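Local coordinates for protein tartronic semialdehyde reductase (Salmonella typhimurium, PDB 1YB4) that catalyses the NAD(P)H-dependent reduction of tartronate semialdehyde (2-hydroxy-3-oxopropanoate) to (R)-glycerate, at residues A[179-187]-A[214-224]. Sequence-based numbering, arbitrary orientation.
Sequences VALNIEAVS and SRILEVHGERM
I216 and V186 each plug into the opposing helix, and this pair of knobs-into-holes carries the contact. The side chain of I216 settles among V179, N182, I183 and V186. Its CG1 lies across the N182 stem, 3.6 Å from CB of that asparagine, while CG2 bears on the backbone of I183 and CD1 reaches CG1 of V179. V186 returns the grip from one turn further on, sitting among I216, L217, G221 and M224. With V186 CG1 anti to its own nitrogen (chi1 -175°), that methyl meets L217 CD1 at 3.5 Å and looks onto the bare CA of G221, while CG2 turns back to I216. The selenomethionine M224 closes the far end: a bend at chi3 brings its CE methyl 3.7 Å from I183 O and against I183 CG2. Its SE lies 3.7 Å from S187 OG. That hydroxyl already donates to I183 O (2.7 Å), which S187 N reaches from the opposite face. Between these two ends, I183 CD1 meets the H220 ring obliquely, 3.8 Å from CD2.

The start of helix 215-225 is looser and wetter. No direct hydrogen bond joins 179-187 to 214-224; instead a water accepts from N182 ND2 at 3.0 Å and, weakly, from I216 N. S214 caps this helix, its OG taking a nearly straight bond from L217 N (170°). Beyond it R215, partly exposed, pairs with E218 and lays a cation-pi contact on F211 of the second subunit; N182 itself packs against N182 of that subunit.

The axes of 179-187 and 215-224 approach to 9.2 Å and cross at -64°; the contact joins the long helix 167-195, which carries the predicted active-site K172, to helix 215-225 in the all-helical C-terminal domain of the 3-hydroxyisobutyrate dehydrogenase family.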
loop_
_atom_site.group_PDB
_atom_site.type_symbol
_atom_site.label_atom_id
_atom_site.label_comp_id
_atom_site.label_asym_id
_atom_site.label_seq_id
_atom_site.Cartn_x
_atom_site.Cartn_y
_atom_site.Cartn_z
ATOM N N VAL A 179 -9.614 -5.718 -13.387
ATOM C CA VAL A 179 -10.706 -4.766 -13.504
ATOM C C VAL A 179 -10.648 -3.809 -12.332
ATOM O O VAL A 179 -10.847 -2.604 -12.496
ATOM C CB VAL A 179 -12.078 -5.468 -13.536
ATOM C CG1 VAL A 179 -13.210 -4.435 -13.663
ATOM C CG2 VAL A 179 -12.113 -6.431 -14.706
ATOM N N ALA A 180 -10.347 -4.345 -11.154
ATOM C CA ALA A 180 -10.257 -3.533 -9.943
ATOM C C ALA A 180 -9.063 -2.575 -10.014
ATOM O O ALA A 180 -9.202 -1.364 -9.834
ATOM C CB ALA A 180 -10.136 -4.435 -8.715
ATOM N N LEU A 181 -7.881 -3.118 -10.270
ATOM C CA LEU A 181 -6.713 -2.275 -10.361
ATOM C C LEU A 181 -6.819 -1.217 -11.482
ATOM O O LEU A 181 -6.369 -0.085 -11.298
ATOM C CB LEU A 181 -5.455 -3.149 -10.517
ATOM C CG LEU A 181 -4.910 -3.595 -9.154
ATOM C CD1 LEU A 181 -6.003 -4.323 -8.367
ATOM C CD2 LEU A 181 -3.694 -4.479 -9.354
ATOM N N ASN A 182 -7.418 -1.570 -12.627
ATOM C CA ASN A 182 -7.565 -0.610 -13.736
ATOM C C ASN A 182 -8.545 0.493 -13.344
ATOM O O ASN A 182 -8.299 1.677 -13.613
ATOM C CB ASN A 182 -8.043 -1.312 -15.003
ATOM C CG ASN A 182 -6.910 -1.961 -15.756
ATOM O OD1 ASN A 182 -5.853 -2.237 -15.183
ATOM N ND2 ASN A 182 -7.119 -2.219 -17.045
ATOM N N ILE A 183 -9.639 0.114 -12.684
ATOM C CA ILE A 183 -10.618 1.103 -12.245
ATOM C C ILE A 183 -9.962 2.064 -11.254
ATOM O O ILE A 183 -10.170 3.274 -11.323
ATOM C CB ILE A 183 -11.859 0.439 -11.567
ATOM C CG1 ILE A 183 -12.686 -0.307 -12.619
ATOM C CG2 ILE A 183 -12.726 1.494 -10.917
ATOM C CD1 ILE A 183 -13.833 -1.161 -12.043
ATOM N N GLU A 184 -9.151 1.534 -10.345
ATOM C CA GLU A 184 -8.505 2.380 -9.357
ATOM C C GLU A 184 -7.489 3.291 -10.038
ATOM O O GLU A 184 -7.324 4.457 -9.661
ATOM C CB GLU A 184 -7.838 1.512 -8.291
ATOM C CG GLU A 184 -7.567 2.214 -6.962
ATOM C CD GLU A 184 -6.274 3.006 -6.956
ATOM O OE1 GLU A 184 -5.411 2.754 -7.828
ATOM O OE2 GLU A 184 -6.114 3.866 -6.061
ATOM N N ALA A 185 -6.819 2.768 -11.057
ATOM C CA ALA A 185 -5.835 3.565 -11.772
ATOM C C ALA A 185 -6.482 4.784 -12.442
ATOM O O ALA A 185 -6.012 5.910 -12.285
ATOM C CB ALA A 185 -5.105 2.707 -12.797
ATOM N N VAL A 186 -7.562 4.563 -13.183
ATOM C CA VAL A 186 -8.252 5.670 -13.845
ATOM C C VAL A 186 -8.706 6.695 -12.789
ATOM O O VAL A 186 -8.669 7.908 -13.032
ATOM C CB VAL A 186 -9.479 5.148 -14.662
ATOM C CG1 VAL A 186 -10.135 6.287 -15.449
ATOM C CG2 VAL A 186 -9.011 4.044 -15.619
ATOM N N SER A 187 -9.106 6.208 -11.615
ATOM C CA SER A 187 -9.556 7.072 -10.514
ATOM C C SER A 187 -8.443 7.997 -9.984
ATOM O O SER A 187 -8.665 9.185 -9.729
ATOM C CB SER A 187 -10.072 6.212 -9.353
ATOM O OG SER A 187 -11.097 5.320 -9.764
ATOM N N SER A 214 -7.502 1.740 -22.336
ATOM C CA SER A 214 -8.060 0.545 -21.727
ATOM C C SER A 214 -9.566 0.472 -21.941
ATOM O O SER A 214 -10.216 1.476 -22.252
ATOM C CB SER A 214 -7.787 0.525 -20.215
ATOM O OG SER A 214 -8.812 1.200 -19.494
ATOM N N ARG A 215 -10.116 -0.723 -21.747
ATOM C CA ARG A 215 -11.547 -0.940 -21.882
ATOM C C ARG A 215 -12.235 -0.295 -20.681
ATOM O O ARG A 215 -13.431 0.018 -20.732
ATOM C CB ARG A 215 -11.830 -2.437 -21.924
ATOM C CG ARG A 215 -13.278 -2.804 -22.080
ATOM C CD ARG A 215 -13.906 -2.164 -23.302
ATOM N NE ARG A 215 -15.274 -2.644 -23.469
ATOM C CZ ARG A 215 -16.221 -2.007 -24.149
ATOM N NH1 ARG A 215 -15.960 -0.840 -24.740
ATOM N NH2 ARG A 215 -17.435 -2.540 -24.241
ATOM N N ILE A 216 -11.453 -0.091 -19.615
ATOM C CA ILE A 216 -11.912 0.520 -18.364
ATOM C C ILE A 216 -11.955 2.048 -18.437
ATOM O O ILE A 216 -12.921 2.662 -17.982
ATOM C CB ILE A 216 -10.988 0.124 -17.175
ATOM C CG1 ILE A 216 -11.135 -1.368 -16.886
ATOM C CG2 ILE A 216 -11.322 0.962 -15.929
ATOM C CD1 ILE A 216 -12.519 -1.755 -16.488
ATOM N N LEU A 217 -10.896 2.663 -18.965
ATOM C CA LEU A 217 -10.869 4.116 -19.107
ATOM C C LEU A 217 -11.981 4.548 -20.062
ATOM O O LEU A 217 -12.596 5.593 -19.895
ATOM C CB LEU A 217 -9.525 4.568 -19.669
ATOM C CG LEU A 217 -9.411 6.040 -20.077
ATOM C CD1 LEU A 217 -9.559 6.930 -18.842
ATOM C CD2 LEU A 217 -8.074 6.279 -20.772
ATOM N N GLU A 218 -12.236 3.727 -21.069
ATOM C CA GLU A 218 -13.270 4.041 -22.036
ATOM C C GLU A 218 -14.665 4.031 -21.422
ATOM O O GLU A 218 -15.375 5.042 -21.458
ATOM C CB GLU A 218 -13.230 3.049 -23.187
ATOM C CG GLU A 218 -14.107 3.452 -24.342
ATOM C CD GLU A 218 -14.253 2.341 -25.342
ATOM O OE1 GLU A 218 -13.289 1.548 -25.484
ATOM O OE2 GLU A 218 -15.325 2.272 -25.986
ATOM N N VAL A 219 -15.056 2.887 -20.867
ATOM C CA VAL A 219 -16.365 2.755 -20.257
ATOM C C VAL A 219 -16.440 3.378 -18.870
ATOM O O VAL A 219 -17.121 4.387 -18.680
ATOM C CB VAL A 219 -16.796 1.279 -20.162
ATOM C CG1 VAL A 219 -18.192 1.187 -19.529
ATOM C CG2 VAL A 219 -16.805 0.638 -21.568
ATOM N N HIS A 220 -15.743 2.780 -17.906
ATOM C CA HIS A 220 -15.734 3.269 -16.531
ATOM C C HIS A 220 -15.256 4.702 -16.402
ATOM O O HIS A 220 -15.735 5.452 -15.542
ATOM C CB HIS A 220 -14.877 2.353 -15.668
ATOM C CG HIS A 220 -15.328 0.933 -15.695
ATOM N ND1 HIS A 220 -15.133 0.114 -16.788
ATOM C CD2 HIS A 220 -16.048 0.208 -14.805
ATOM C CE1 HIS A 220 -15.719 -1.051 -16.569
ATOM N NE2 HIS A 220 -16.282 -1.020 -15.374
ATOM N N GLY A 221 -14.305 5.087 -17.245
ATOM C CA GLY A 221 -13.822 6.454 -17.196
ATOM C C GLY A 221 -15.013 7.377 -17.354
ATOM O O GLY A 221 -15.240 8.286 -16.559
ATOM N N GLU A 222 -15.795 7.111 -18.391
ATOM C CA GLU A 222 -16.991 7.888 -18.697
ATOM C C GLU A 222 -17.967 7.887 -17.509
ATOM O O GLU A 222 -18.479 8.935 -17.112
ATOM C CB GLU A 222 -17.663 7.300 -19.946
ATOM C CG GLU A 222 -18.769 8.149 -20.556
ATOM C CD GLU A 222 -18.234 9.240 -21.473
ATOM O OE1 GLU A 222 -17.497 10.131 -20.986
ATOM O OE2 GLU A 222 -18.553 9.202 -22.684
ATOM N N ARG A 223 -18.209 6.708 -16.942
ATOM C CA ARG A 223 -19.110 6.584 -15.810
ATOM C C ARG A 223 -18.727 7.490 -14.640
ATOM O O ARG A 223 -19.594 7.954 -13.898
ATOM C CB ARG A 223 -19.168 5.126 -15.337
ATOM C CG ARG A 223 -19.907 4.184 -16.264
ATOM C CD ARG A 223 -19.804 2.729 -15.797
ATOM N NE ARG A 223 -20.368 1.790 -16.770
ATOM C CZ ARG A 223 -20.380 0.464 -16.634
ATOM N NH1 ARG A 223 -19.858 -0.108 -15.558
ATOM N NH2 ARG A 223 -20.909 -0.296 -17.587
HETATM N N MSE A 224 -17.430 7.754 -14.488
HETATM C CA MSE A 224 -16.938 8.591 -13.398
HETATM C C MSE A 224 -17.169 10.069 -13.643
HETATM O O MSE A 224 -17.466 10.828 -12.713
HETATM C CB MSE A 224 -15.441 8.348 -13.175
HETATM C CG MSE A 224 -15.075 6.953 -12.650
HETATM SE SE MSE A 224 -13.131 6.631 -12.591
HETATM C CE MSE A 224 -13.129 4.725 -12.998
HETATM O O HOH W 1 -9.331 -2.586 -19.089
#